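Local coordinates for dual specificity protein phosphatase 15 (Homo sapiens, PDB 1YZ4), which catalyses the hydrolytic removal of phosphate from phosphotyrosine, phosphoserine and phosphothreonine residues of proteins, at residues I34-S39 and H78-N83; K68-C73 and E139-A144; V89-F92 and R97-T100. The protein carries 1 engineered substitution. All blocks are in the same frame, centred on the assembly; numbering follows the deposited sequence.

Interaction 1 (I34-S39 and H78-N83)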
ATOM      1  N   ILE A  34      12.135  -4.661   6.204  1.00 28.18           N
ATOM      2  CA  ILE A  34      11.443  -3.473   5.714  1.00 25.32           C
ATOM      3  C   ILE A  34      12.396  -2.285   5.643  1.00 23.07           C
ATOM      4  O   ILE A  34      12.990  -1.901   6.650  1.00 20.47           O
ATOM      5  CB  ILE A  34      10.252  -3.108   6.632  1.00 26.14           C
ATOM      6  CG1 ILE A  34       9.171  -4.184   6.516  1.00 24.62           C
ATOM      7  CG2 ILE A  34       9.700  -1.731   6.265  1.00 24.62           C
ATOM      8  CD1 ILE A  34       8.632  -4.376   5.099  1.00 20.88           C
ATOM      9  N   THR A  35      12.541  -1.708   4.451  1.00 21.65           N
ATOM     10  CA  THR A  35      13.426  -0.556   4.262  1.00 18.41           C
ATOM     11  C   THR A  35      12.653   0.712   3.932  1.00 16.25           C
ATOM     12  O   THR A  35      13.197   1.814   3.981  1.00 14.87           O
ATOM     13  CB  THR A  35      14.433  -0.794   3.120  1.00 16.66           C
ATOM     14  OG1 THR A  35      13.719  -1.053   1.903  1.00 19.13           O
ATOM     15  CG2 THR A  35      15.355  -1.965   3.450  1.00  7.40           C
ATOM     16  N   HIS A  36      11.384   0.548   3.579  1.00 16.78           N
ATOM     17  CA  HIS A  36      10.539   1.682   3.227  1.00 14.06           C
ATOM     18  C   HIS A  36       9.148   1.535   3.808  1.00 12.67           C
ATOM     19  O   HIS A  36       8.615   0.433   3.914  1.00 16.43           O
ATOM     20  CB  HIS A  36      10.444   1.819   1.708  1.00 13.57           C
ATOM     21  CG  HIS A  36      11.744   2.161   1.055  1.00 17.62           C
ATOM     22  ND1 HIS A  36      12.789   1.265   0.960  1.00 15.75           N
ATOM     23  CD2 HIS A  36      12.183   3.314   0.494  1.00 18.50           C
ATOM     24  CE1 HIS A  36      13.814   1.853   0.371  1.00 19.11           C
ATOM     25  NE2 HIS A  36      13.474   3.096   0.079  1.00 19.26           N
ATOM     26  N   ILE A  37       8.557   2.662   4.167  1.00 10.05           N
ATOM     27  CA  ILE A  37       7.233   2.667   4.750  1.00  9.55           C
ATOM     28  C   ILE A  37       6.455   3.873   4.275  1.00 11.66           C
ATOM     29  O   ILE A  37       7.000   4.967   4.118  1.00 13.22           O
ATOM     30  CB  ILE A  37       7.287   2.749   6.299  1.00 10.17           C
ATOM     31  CG1 ILE A  37       7.956   1.501   6.886  1.00  7.26           C
ATOM     32  CG2 ILE A  37       5.868   2.938   6.863  1.00  5.91           C
ATOM     33  CD1 ILE A  37       8.124   1.561   8.430  1.00  5.46           C
ATOM     34  N   ILE A  38       5.174   3.658   4.031  1.00 11.20           N
ATOM     35  CA  ILE A  38       4.297   4.735   3.638  1.00  9.05           C
ATOM     36  C   ILE A  38       3.336   4.811   4.807  1.00 11.91           C
ATOM     37  O   ILE A  38       2.644   3.839   5.106  1.00 11.74           O
ATOM     38  CB  ILE A  38       3.505   4.411   2.362  1.00 10.24           C
ATOM     39  CG1 ILE A  38       4.452   4.305   1.163  1.00  5.01           C
ATOM     40  CG2 ILE A  38       2.438   5.488   2.125  1.00  4.85           C
ATOM     41  CD1 ILE A  38       3.721   4.136  -0.163  1.00  9.33           C
ATOM     42  N   SER A  39       3.332   5.942   5.501  1.00 11.15           N
ATOM     43  CA  SER A  39       2.432   6.117   6.624  1.00 11.33           C
ATOM     44  C   SER A  39       1.252   6.981   6.196  1.00 12.74           C
ATOM     45  O   SER A  39       1.423   8.136   5.789  1.00 16.11           O
ATOM     46  CB  SER A  39       3.157   6.778   7.795  1.00  9.94           C
ATOM     47  OG  SER A  39       4.209   5.955   8.255  1.00 16.58           O
ATOM     48  N   HIS A  78       7.315   1.229  -6.182  1.00 18.02           N
ATOM     49  CA  HIS A  78       8.012   0.614  -7.299  1.00 17.49           C
ATOM     50  C   HIS A  78       9.521   0.817  -7.194  1.00 17.15           C
ATOM     51  O   HIS A  78      10.293  -0.142  -7.297  1.00 17.65           O
ATOM     52  CB  HIS A  78       7.495   1.189  -8.612  1.00 18.22           C
ATOM     53  CG  HIS A  78       7.601   0.243  -9.764  1.00 16.67           C
ATOM     54  ND1 HIS A  78       6.982  -0.989  -9.774  1.00 19.91           N
ATOM     55  CD2 HIS A  78       8.236   0.354 -10.954  1.00 18.47           C
ATOM     56  CE1 HIS A  78       7.229  -1.595 -10.920  1.00 19.16           C
ATOM     57  NE2 HIS A  78       7.989  -0.801 -11.655  1.00 19.46           N
ATOM     58  N   CYS A  79       9.936   2.060  -6.980  1.00 17.16           N
ATOM     59  CA  CYS A  79      11.354   2.380  -6.857  1.00 16.56           C
ATOM     60  C   CYS A  79      11.978   1.500  -5.777  1.00 17.56           C
ATOM     61  O   CYS A  79      13.053   0.916  -5.969  1.00 16.62           O
ATOM     62  CB  CYS A  79      11.541   3.858  -6.496  1.00 15.09           C
ATOM     63  SG  CYS A  79      13.245   4.309  -6.055  1.00 17.45           S
ATOM     64  N   CYS A  80      11.297   1.406  -4.639  1.00 12.14           N
ATOM     65  CA  CYS A  80      11.787   0.586  -3.543  1.00 13.70           C
ATOM     66  C   CYS A  80      11.930  -0.891  -3.947  1.00 16.92           C
ATOM     67  O   CYS A  80      12.969  -1.518  -3.711  1.00 15.58           O
ATOM     68  CB  CYS A  80      10.841   0.711  -2.348  1.00 12.35           C
ATOM     69  SG  CYS A  80      11.000  -0.595  -1.110  1.00 13.98           S
ATOM     70  N   ARG A  81      10.894  -1.445  -4.565  1.00 16.05           N
ATOM     71  CA  ARG A  81      10.934  -2.849  -4.964  1.00 19.51           C
ATOM     72  C   ARG A  81      12.011  -3.184  -6.003  1.00 18.95           C
ATOM     73  O   ARG A  81      12.813  -4.097  -5.809  1.00 19.22           O
ATOM     74  CB  ARG A  81       9.564  -3.288  -5.501  1.00 17.21           C
ATOM     75  CG  ARG A  81       8.429  -3.143  -4.515  1.00 14.42           C
ATOM     76  CD  ARG A  81       7.151  -3.751  -5.066  1.00 14.93           C
ATOM     77  NE  ARG A  81       7.270  -5.199  -5.232  1.00 16.67           N
ATOM     78  CZ  ARG A  81       6.855  -5.866  -6.307  1.00 14.93           C
ATOM     79  NH1 ARG A  81       6.292  -5.218  -7.322  1.00  8.02           N
ATOM     80  NH2 ARG A  81       6.992  -7.182  -6.361  1.00 13.16           N
ATOM     81  N   LEU A  82      12.033  -2.439  -7.100  1.00 20.08           N
ATOM     82  CA  LEU A  82      12.992  -2.708  -8.159  1.00 20.56           C
ATOM     83  C   LEU A  82      14.433  -2.400  -7.768  1.00 20.63           C
ATOM     84  O   LEU A  82      15.364  -2.747  -8.497  1.00 21.78           O
ATOM     85  CB  LEU A  82      12.603  -1.943  -9.429  1.00 20.61           C
ATOM     86  CG  LEU A  82      11.134  -2.064  -9.866  1.00 21.58           C
ATOM     87  CD1 LEU A  82      11.015  -1.558 -11.289  1.00 23.48           C
ATOM     88  CD2 LEU A  82      10.649  -3.506  -9.782  1.00 20.01           C
ATOM     89  N   ASN A  83      14.620  -1.768  -6.613  1.00 19.85           N
ATOM     90  CA  ASN A  83      15.959  -1.448  -6.139  1.00 17.71           C
ATOM     91  C   ASN A  83      16.349  -2.295  -4.933  1.00 18.67           C
ATOM     92  O   ASN A  83      17.225  -1.913  -4.153  1.00 18.47           O
ATOM     93  CB  ASN A  83      16.071   0.037  -5.803  1.00 19.17           C
ATOM     94  CG  ASN A  83      16.212   0.904  -7.042  1.00 20.65           C
ATOM     95  OD1 ASN A  83      17.239   0.869  -7.728  1.00 13.68           O
ATOM     96  ND2 ASN A  83      15.175   1.684  -7.340  1.00 19.06           N
TER
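Cys80, near the end of helix 70-82, lies against one face of the imidazole of His36, at the start of strand 36-40. Two kinds of evidence place it there. Cys80 CB stands 3.9 Å from the centroid of the His36 ring and only 14° off the ring normal, which makes this a CH-pi contact. The sulfur comes in more obliquely: Cys80 SG is 3.3 Å from His36 ND1, a sulfur-aromatic approach. With SG opposite the backbone N (chi1 162°), the sulfur reaches the ND1 side of the ring while CB stays over its face. The imidazole is steadied at its edge, where Thr35 OG1 lies in the ring plane and shares a 2.7 Å hydrogen bond with His36 ND1. That hydroxyl also bonds Asn86 N, so the ring edge is tied to the backbone just before strand 87-91.

Away from this cluster the contact quickly becomes loose. Thr35 OG1 comes no closer than 4.1 Å to Cys80 SG, and beyond it the chain runs on through the exposed Leu82 and Asn83. There Asn83 ND2 turns back to bond Cys79 O at 2.6 Å, a bond within residues 78-83 that takes no part in the contact. The buried Cys80 also touches Cys87 of strand 87-91, while His36 leans on Thr52 of strand 52-56. The contact thus fastens the last turn of helix 70-82 to the start of strand 36-40, between strands 87-91 and 52-56, with Ile38 continuing the same interface toward Cys73, Phe76 and Ile77.

Interaction 2 (K68-C73 and E139-A144)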
ATOM      1  N   LYS A  68      -5.505  11.306  -4.996  1.00 17.19           N
ATOM      2  CA  LYS A  68      -4.541  12.345  -5.317  1.00 20.92           C
ATOM      3  C   LYS A  68      -3.127  11.926  -4.923  1.00 19.27           C
ATOM      4  O   LYS A  68      -2.155  12.560  -5.329  1.00 17.92           O
ATOM      5  CB  LYS A  68      -4.915  13.657  -4.624  1.00 25.08           C
ATOM      6  CG  LYS A  68      -6.127  14.349  -5.248  1.00 34.08           C
ATOM      7  CD  LYS A  68      -6.487  15.634  -4.500  1.00 40.65           C
ATOM      8  CE  LYS A  68      -7.759  16.284  -5.047  1.00 38.75           C
ATOM      9  NZ  LYS A  68      -8.161  17.463  -4.222  1.00 41.69           N
ATOM     10  N   HIS A  69      -3.008  10.856  -4.142  1.00 15.18           N
ATOM     11  CA  HIS A  69      -1.694  10.385  -3.720  1.00 17.67           C
ATOM     12  C   HIS A  69      -1.280   9.054  -4.354  1.00 15.11           C
ATOM     13  O   HIS A  69      -0.204   8.532  -4.063  1.00 14.59           O
ATOM     14  CB  HIS A  69      -1.631  10.268  -2.193  1.00 19.92           C
ATOM     15  CG  HIS A  69      -1.862  11.562  -1.476  1.00 23.52           C
ATOM     16  ND1 HIS A  69      -3.122  12.032  -1.171  1.00 24.25           N
ATOM     17  CD2 HIS A  69      -0.991  12.489  -1.007  1.00 23.91           C
ATOM     18  CE1 HIS A  69      -3.017  13.191  -0.544  1.00 26.01           C
ATOM     19  NE2 HIS A  69      -1.735  13.491  -0.431  1.00 21.85           N
ATOM     20  N   PHE A  70      -2.131   8.518  -5.223  1.00 11.30           N
ATOM     21  CA  PHE A  70      -1.851   7.256  -5.899  1.00 12.27           C
ATOM     22  C   PHE A  70      -0.542   7.248  -6.689  1.00 12.07           C
ATOM     23  O   PHE A  70       0.277   6.338  -6.542  1.00  9.05           O
ATOM     24  CB  PHE A  70      -2.996   6.893  -6.856  1.00 14.91           C
ATOM     25  CG  PHE A  70      -4.245   6.391  -6.167  1.00 17.25           C
ATOM     26  CD1 PHE A  70      -4.322   6.315  -4.777  1.00 15.45           C
ATOM     27  CD2 PHE A  70      -5.341   5.973  -6.921  1.00 17.30           C
ATOM     28  CE1 PHE A  70      -5.465   5.830  -4.146  1.00 15.34           C
ATOM     29  CE2 PHE A  70      -6.494   5.484  -6.299  1.00 17.97           C
ATOM     30  CZ  PHE A  70      -6.554   5.412  -4.907  1.00 17.69           C
ATOM     31  N   LYS A  71      -0.352   8.257  -7.533  1.00 13.26           N
ATOM     32  CA  LYS A  71       0.841   8.334  -8.363  1.00 13.96           C
ATOM     33  C   LYS A  71       2.125   8.309  -7.546  1.00 12.73           C
ATOM     34  O   LYS A  71       3.000   7.468  -7.757  1.00 10.05           O
ATOM     35  CB  LYS A  71       0.812   9.602  -9.219  1.00 16.74           C
ATOM     36  CG  LYS A  71       1.977   9.692 -10.194  1.00 25.57           C
ATOM     37  CD  LYS A  71       2.112  11.074 -10.829  1.00 31.54           C
ATOM     38  CE  LYS A  71       0.905  11.455 -11.666  1.00 35.32           C
ATOM     39  NZ  LYS A  71       1.100  12.787 -12.314  1.00 37.56           N
ATOM     40  N   GLU A  72       2.236   9.236  -6.606  1.00 10.75           N
ATOM     41  CA  GLU A  72       3.428   9.312  -5.785  1.00 13.02           C
ATOM     42  C   GLU A  72       3.667   8.045  -4.950  1.00  9.65           C
ATOM     43  O   GLU A  72       4.807   7.618  -4.805  1.00  9.35           O
ATOM     44  CB  GLU A  72       3.361  10.555  -4.889  1.00 15.58           C
ATOM     45  CG  GLU A  72       2.262  10.524  -3.837  1.00 20.85           C
ATOM     46  CD  GLU A  72       2.035  11.883  -3.200  1.00 22.66           C
ATOM     47  OE1 GLU A  72       3.006  12.469  -2.675  1.00 24.97           O
ATOM     48  OE2 GLU A  72       0.886  12.366  -3.228  1.00 23.36           O
ATOM     49  N   CYS A  73       2.608   7.440  -4.417  1.00  5.96           N
ATOM     50  CA  CYS A  73       2.769   6.228  -3.618  1.00 10.76           C
ATOM     51  C   CYS A  73       3.241   5.063  -4.477  1.00 13.21           C
ATOM     52  O   CYS A  73       4.143   4.307  -4.093  1.00 13.34           O
ATOM     53  CB  CYS A  73       1.449   5.839  -2.932  1.00 13.86           C
ATOM     54  SG  CYS A  73       0.964   6.842  -1.492  1.00  9.99           S
ATOM     55  N   GLU A 139     -12.149   2.558  -8.701  1.00 20.65           N
ATOM     56  CA  GLU A 139     -12.860   2.324  -9.954  1.00 24.79           C
ATOM     57  C   GLU A 139     -12.309   3.287 -11.008  1.00 24.98           C
ATOM     58  O   GLU A 139     -11.935   2.874 -12.105  1.00 19.97           O
ATOM     59  CB  GLU A 139     -14.359   2.579  -9.766  1.00 29.09           C
ATOM     60  CG  GLU A 139     -15.238   1.344  -9.852  1.00 38.68           C
ATOM     61  CD  GLU A 139     -15.320   0.778 -11.252  1.00 40.29           C
ATOM     62  OE1 GLU A 139     -14.269   0.400 -11.809  1.00 45.89           O
ATOM     63  OE2 GLU A 139     -16.439   0.711 -11.797  1.00 46.21           O
ATOM     64  N   GLU A 140     -12.271   4.573 -10.658  1.00 25.98           N
ATOM     65  CA  GLU A 140     -11.763   5.607 -11.554  1.00 26.75           C
ATOM     66  C   GLU A 140     -10.357   5.243 -11.997  1.00 23.66           C
ATOM     67  O   GLU A 140     -10.090   5.079 -13.180  1.00 22.89           O
ATOM     68  CB  GLU A 140     -11.702   6.962 -10.844  1.00 31.66           C
ATOM     69  CG  GLU A 140     -13.037   7.642 -10.593  1.00 42.80           C
ATOM     70  CD  GLU A 140     -12.889   8.920  -9.768  1.00 47.88           C
ATOM     71  OE1 GLU A 140     -12.078   9.798 -10.156  1.00 47.51           O
ATOM     72  OE2 GLU A 140     -13.585   9.041  -8.733  1.00 47.11           O
ATOM     73  N   PHE A 141      -9.468   5.123 -11.018  1.00 21.10           N
ATOM     74  CA  PHE A 141      -8.070   4.801 -11.253  1.00 19.07           C
ATOM     75  C   PHE A 141      -7.895   3.644 -12.229  1.00 21.02           C
ATOM     76  O   PHE A 141      -7.035   3.693 -13.112  1.00 19.48           O
ATOM     77  CB  PHE A 141      -7.386   4.462  -9.930  1.00 12.91           C
ATOM     78  CG  PHE A 141      -5.935   4.109 -10.076  1.00 14.96           C
ATOM     79  CD1 PHE A 141      -4.986   5.098 -10.325  1.00 13.62           C
ATOM     80  CD2 PHE A 141      -5.521   2.778 -10.002  1.00 11.97           C
ATOM     81  CE1 PHE A 141      -3.646   4.770 -10.501  1.00 18.60           C
ATOM     82  CE2 PHE A 141      -4.184   2.437 -10.177  1.00 15.18           C
ATOM     83  CZ  PHE A 141      -3.240   3.436 -10.429  1.00 19.20           C
ATOM     84  N   GLY A 142      -8.710   2.607 -12.067  1.00 20.16           N
ATOM     85  CA  GLY A 142      -8.612   1.461 -12.949  1.00 20.71           C
ATOM     86  C   GLY A 142      -8.872   1.835 -14.394  1.00 21.69           C
ATOM     87  O   GLY A 142      -8.144   1.424 -15.297  1.00 20.18           O
ATOM     88  N   TRP A 143      -9.910   2.633 -14.610  1.00 21.39           N
ATOM     89  CA  TRP A 143     -10.280   3.057 -15.949  1.00 26.26           C
ATOM     90  C   TRP A 143      -9.291   4.049 -16.551  1.00 27.45           C
ATOM     91  O   TRP A 143      -8.799   3.857 -17.664  1.00 26.17           O
ATOM     92  CB  TRP A 143     -11.669   3.703 -15.924  1.00 30.57           C
ATOM     93  CG  TRP A 143     -12.238   4.004 -17.289  1.00 36.94           C
ATOM     94  CD1 TRP A 143     -12.934   3.146 -18.097  1.00 39.31           C
ATOM     95  CD2 TRP A 143     -12.158   5.247 -18.003  1.00 38.29           C
ATOM     96  NE1 TRP A 143     -13.295   3.777 -19.265  1.00 40.29           N
ATOM     97  CE2 TRP A 143     -12.830   5.065 -19.235  1.00 40.57           C
ATOM     98  CE3 TRP A 143     -11.583   6.493 -17.724  1.00 41.66           C
ATOM     99  CZ2 TRP A 143     -12.944   6.087 -20.184  1.00 40.08           C
ATOM    100  CZ3 TRP A 143     -11.697   7.512 -18.672  1.00 41.11           C
ATOM    101  CH2 TRP A 143     -12.373   7.299 -19.885  1.00 40.88           C
ATOM    102  N   ALA A 144      -8.994   5.106 -15.802  1.00 28.97           N
ATOM    103  CA  ALA A 144      -8.120   6.168 -16.287  1.00 31.91           C
ATOM    104  C   ALA A 144      -6.600   6.019 -16.194  1.00 31.44           C
ATOM    105  O   ALA A 144      -5.921   5.744 -17.184  1.00 35.36           O
ATOM    106  CB  ALA A 144      -8.538   7.493 -15.631  1.00 27.06           C
TER
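Glu140 O, one residue before the Phe141 that meets Phe70 across the contact, receives two backbone N-H groups: Ala144 N at 2.8 Å and, weakly, Trp143 N. This is the last turn of helix 132-143; Phe141 lies in it and faces helix 70-82 within the helical layer that packs on the sheet of the dual-specificity phosphatase fold. At the other side of the contact, Cys73 N bonds His69 O at 3.0 Å and so closes the first turn of helix 70-82, from which Phe70 projects.

Between the two helices the contact is a T-shaped aromatic pair. The ring centroids are 5.2 Å apart and the planes stand at 86°, with the edge of Phe70 directed at the face of Phe141. Phe141 CG lies opposite its backbone N (chi1 180°), beside the carbonyl carbon, and from there CG and CD1 meet Phe70 CD2. The two phenylalanines are buried, and they have further neighbours: Phe70 rests on Thr100 and Phe141 on Ala104 and Thr108, all of helix 97-110, while Ser146 and Leu149 of helix 145-157 also touch Phe141. The pair therefore joins the start of one helix to the end of another beside two more. Its touching edge is narrow: Phe70 CD2 lies 3.5 Å from Phe141 CD1, and Phe70 CE2 reaches Phe141 CB at 3.9 Å.

Interaction 3 (V89-F92 and R97-T100). Engineered in segment 89-92: Ser91 (natural residue Cys). With BOG (octyl beta-D-glucopyranoside), chain C; SO4 (sulfate ion), chain D.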
ATOM      1  N   VAL A  89       3.163  -0.603   3.734  1.00 13.58           N
ATOM      2  CA  VAL A  89       2.196   0.486   3.688  1.00 14.97           C
ATOM      3  C   VAL A  89       1.233   0.226   4.849  1.00 14.73           C
ATOM      4  O   VAL A  89       0.704  -0.882   4.988  1.00 13.15           O
ATOM      5  CB  VAL A  89       1.404   0.507   2.357  1.00 15.10           C
ATOM      6  CG1 VAL A  89       0.514   1.746   2.308  1.00 12.87           C
ATOM      7  CG2 VAL A  89       2.367   0.490   1.168  1.00 15.24           C
ATOM      8  N   HIS A  90       1.009   1.234   5.687  1.00 13.99           N
ATOM      9  CA  HIS A  90       0.116   1.054   6.824  1.00 16.41           C
ATOM     10  C   HIS A  90      -0.790   2.239   7.144  1.00 16.57           C
ATOM     11  O   HIS A  90      -0.508   3.389   6.791  1.00 17.69           O
ATOM     12  CB  HIS A  90       0.939   0.714   8.068  1.00 14.64           C
ATOM     13  CG  HIS A  90       1.702   1.877   8.616  1.00 18.13           C
ATOM     14  ND1 HIS A  90       1.127   2.821   9.440  1.00 21.36           N
ATOM     15  CD2 HIS A  90       2.988   2.264   8.442  1.00 19.51           C
ATOM     16  CE1 HIS A  90       2.027   3.738   9.753  1.00 19.50           C
ATOM     17  NE2 HIS A  90       3.164   3.423   9.160  1.00 17.35           N
ATOM     18  N   SER A  91      -1.892   1.920   7.816  1.00 15.10           N
ATOM     19  CA  SER A  91      -2.879   2.890   8.280  1.00 15.34           C
ATOM     20  C   SER A  91      -3.292   2.330   9.638  1.00 15.81           C
ATOM     21  O   SER A  91      -3.126   1.130   9.888  1.00 15.67           O
ATOM     22  CB  SER A  91      -4.065   2.998   7.312  1.00 12.68           C
ATOM     23  OG  SER A  91      -4.333   1.766   6.667  1.00 14.14           O
ATOM     24  N   PHE A  92      -3.823   3.183  10.510  1.00 14.76           N
ATOM     25  CA  PHE A  92      -4.167   2.767  11.871  1.00 17.10           C
ATOM     26  C   PHE A  92      -4.795   1.398  12.115  1.00 15.17           C
ATOM     27  O   PHE A  92      -4.222   0.579  12.836  1.00 13.62           O
ATOM     28  CB  PHE A  92      -5.036   3.820  12.568  1.00 17.80           C
ATOM     29  CG  PHE A  92      -4.903   3.797  14.068  1.00 19.10           C
ATOM     30  CD1 PHE A  92      -3.759   4.304  14.685  1.00 20.93           C
ATOM     31  CD2 PHE A  92      -5.886   3.222  14.863  1.00 16.84           C
ATOM     32  CE1 PHE A  92      -3.597   4.239  16.075  1.00 19.21           C
ATOM     33  CE2 PHE A  92      -5.731   3.151  16.250  1.00 18.23           C
ATOM     34  CZ  PHE A  92      -4.583   3.660  16.854  1.00 17.18           C
ATOM     35  N   ARG A  97      -7.489   2.416   4.379  1.00 12.87           N
ATOM     36  CA  ARG A  97      -6.519   3.334   3.766  1.00 12.90           C
ATOM     37  C   ARG A  97      -5.277   2.692   3.127  1.00 15.13           C
ATOM     38  O   ARG A  97      -4.968   2.952   1.960  1.00 11.01           O
ATOM     39  CB  ARG A  97      -6.069   4.392   4.781  1.00 12.26           C
ATOM     40  CG  ARG A  97      -7.081   5.512   4.999  1.00  7.62           C
ATOM     41  CD  ARG A  97      -6.683   6.434   6.144  1.00  6.23           C
ATOM     42  NE  ARG A  97      -6.544   5.732   7.418  1.00  8.12           N
ATOM     43  CZ  ARG A  97      -6.404   6.341   8.597  1.00 10.24           C
ATOM     44  NH1 ARG A  97      -6.387   7.664   8.672  1.00 11.78           N
ATOM     45  NH2 ARG A  97      -6.285   5.632   9.710  1.00  8.50           N
ATOM     46  N   SER A  98      -4.557   1.873   3.885  1.00 13.60           N
ATOM     47  CA  SER A  98      -3.362   1.224   3.354  1.00 15.15           C
ATOM     48  C   SER A  98      -3.754   0.253   2.242  1.00 16.26           C
ATOM     49  O   SER A  98      -3.035   0.078   1.252  1.00 15.68           O
ATOM     50  CB  SER A  98      -2.631   0.465   4.469  1.00 17.21           C
ATOM     51  OG  SER A  98      -3.464  -0.530   5.052  1.00 19.14           O
ATOM     52  N   THR A  99      -4.909  -0.372   2.418  1.00 16.48           N
ATOM     53  CA  THR A  99      -5.426  -1.340   1.460  1.00 14.95           C
ATOM     54  C   THR A  99      -5.685  -0.690   0.107  1.00 13.85           C
ATOM     55  O   THR A  99      -5.380  -1.259  -0.940  1.00 13.77           O
ATOM     56  CB  THR A  99      -6.729  -1.965   1.990  1.00 11.42           C
ATOM     57  OG1 THR A  99      -6.491  -2.501   3.300  1.00 13.35           O
ATOM     58  CG2 THR A  99      -7.204  -3.073   1.080  1.00  4.81           C
ATOM     59  N   THR A 100      -6.246   0.511   0.141  1.00 11.56           N
ATOM     60  CA  THR A 100      -6.565   1.259  -1.069  1.00 11.26           C
ATOM     61  C   THR A 100      -5.299   1.585  -1.874  1.00 12.31           C
ATOM     62  O   THR A 100      -5.262   1.417  -3.100  1.00 12.58           O
ATOM     63  CB  THR A 100      -7.284   2.579  -0.696  1.00 14.07           C
ATOM     64  OG1 THR A 100      -8.374   2.286   0.188  1.00 14.14           O
ATOM     65  CG2 THR A 100      -7.816   3.281  -1.940  1.00 11.40           C
TER
HETATM   66  C1  BOG C 210      -7.932   6.524  15.906  1.00 27.47           C
HETATM   67  O1  BOG C 210      -8.749   6.546  17.082  1.00 29.83           O
HETATM   68  C2  BOG C 210      -8.807   6.139  14.679  1.00 27.23           C
HETATM   69  O2  BOG C 210      -9.373   4.855  14.870  1.00 26.05           O
HETATM   70  C3  BOG C 210      -7.938   6.134  13.418  1.00 26.29           C
HETATM   71  O3  BOG C 210      -8.725   5.805  12.291  1.00 27.45           O
HETATM   72  C4  BOG C 210      -7.347   7.527  13.241  1.00 25.10           C
HETATM   73  O4  BOG C 210      -6.539   7.546  12.080  1.00 22.66           O
HETATM   74  C5  BOG C 210      -6.496   7.898  14.488  1.00 24.63           C
HETATM   75  O5  BOG C 210      -7.339   7.836  15.667  1.00 27.52           O
HETATM   76  C6  BOG C 210      -5.929   9.310  14.345  1.00 24.73           C
HETATM   77  O6  BOG C 210      -5.257   9.703  15.530  1.00 28.54           O
HETATM   78  C1' BOG C 210      -8.039   6.488  18.328  1.00 27.60           C
HETATM   79  C2' BOG C 210      -8.791   5.489  19.180  1.00 28.32           C
HETATM   80  C3' BOG C 210      -8.382   4.089  18.775  1.00 30.12           C
HETATM   81  C4' BOG C 210      -9.104   3.002  19.551  1.00 28.47           C
HETATM   82  C5' BOG C 210      -8.652   1.605  19.112  1.00 29.85           C
HETATM   83  C6' BOG C 210      -8.637   1.424  17.600  1.00 29.13           C
HETATM   84  C7' BOG C 210      -8.173   0.039  17.232  1.00 27.82           C
HETATM   85  C8' BOG C 210      -8.153  -0.132  15.737  1.00 23.51           C
HETATM   86  S   SO4 D 211      -7.355   2.190   8.314  1.00 15.56           S
HETATM   87  O1  SO4 D 211      -7.181   2.843   9.605  1.00 12.03           O
HETATM   88  O2  SO4 D 211      -7.314   3.187   7.250  1.00 15.49           O
HETATM   89  O3  SO4 D 211      -6.307   1.215   8.105  1.00 17.75           O
HETATM   90  O4  SO4 D 211      -8.629   1.488   8.251  1.00 18.09           O
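Strand 87-91 runs out beside the first turn of helix 97-110, bringing His90 CA and Ser98 CA to 4.9 Å and leaving Ser98 CB against the strand backbone. Val89 CG1 packs on Ser98 CB, and the polar part of the contact starts at Ser91. This residue is engineered; the natural one is the cysteine of the HCX5R signature, predicted to form the phosphocysteine intermediate, and the signature ends at Arg97.

Ser91 OG is gripped from the helix. Ser98 N donates to it at 2.8 Å with an N-H angle of 146°, and Ser98 OG adds a weak bond. Ser98 chi1 of 60° sets that hydroxyl between its own N and carbonyl carbon, where it can turn back to the strand. Ser91 OG in turn donates to O3 of a sulfate, although the modelled separation is short enough to leave its exact length doubtful.

Arg97 holds the same anion by two N-H groups of its guanidinium: NE to sulfate O2 at 2.7 Å, and NH2 to sulfate O1 at 2.9 Å. Its backbone N adds a third bond, to sulfate O2 at 3.0 Å, and Ala93, Ile95 and Ser96 give further N-H groups from the loop. The outer edge of the guanidinium faces octyl glucoside O4, which lies in its plane and accepts from NH2 at 3.1 Å; Val58 O takes NH1. Glucoside C1 lies over one face of the Phe92 ring, offset toward its rim, 4.0 Å above the plane.

The sulfate, probably from the crystallisation liquor, probably occupies the place of a substrate phosphate, as in relatives with this P-loop. With loop N-H groups and Arg97 gathered round the anion, and Ser98 N donating to the atom at the nucleophile position, such donors would probably stabilise a bound phosphate.

After two strands and a short helix from the N terminus, the chain forms strand 36-40, passes through strand 52-56 and enters helix 70-82. Interaction 1 closes this loop where the helix ends. Interaction 2 starts from the beginning of that same helix, before interaction 1 has closed, so the two cross. It closes at the end of helix 132-143. Within this span lies interaction 3, a short strand-loop-helix closure whose segments are four residues apart. Interactions 1 and 3 follow in series and meet in the sheet, where Ile38 and Val89 pack on neighbouring strands. Interaction 2 reaches interaction 3 through Phe70 and Thr100, joining helix 70-82 to helix 97-110, which begins at the P-loop arginine.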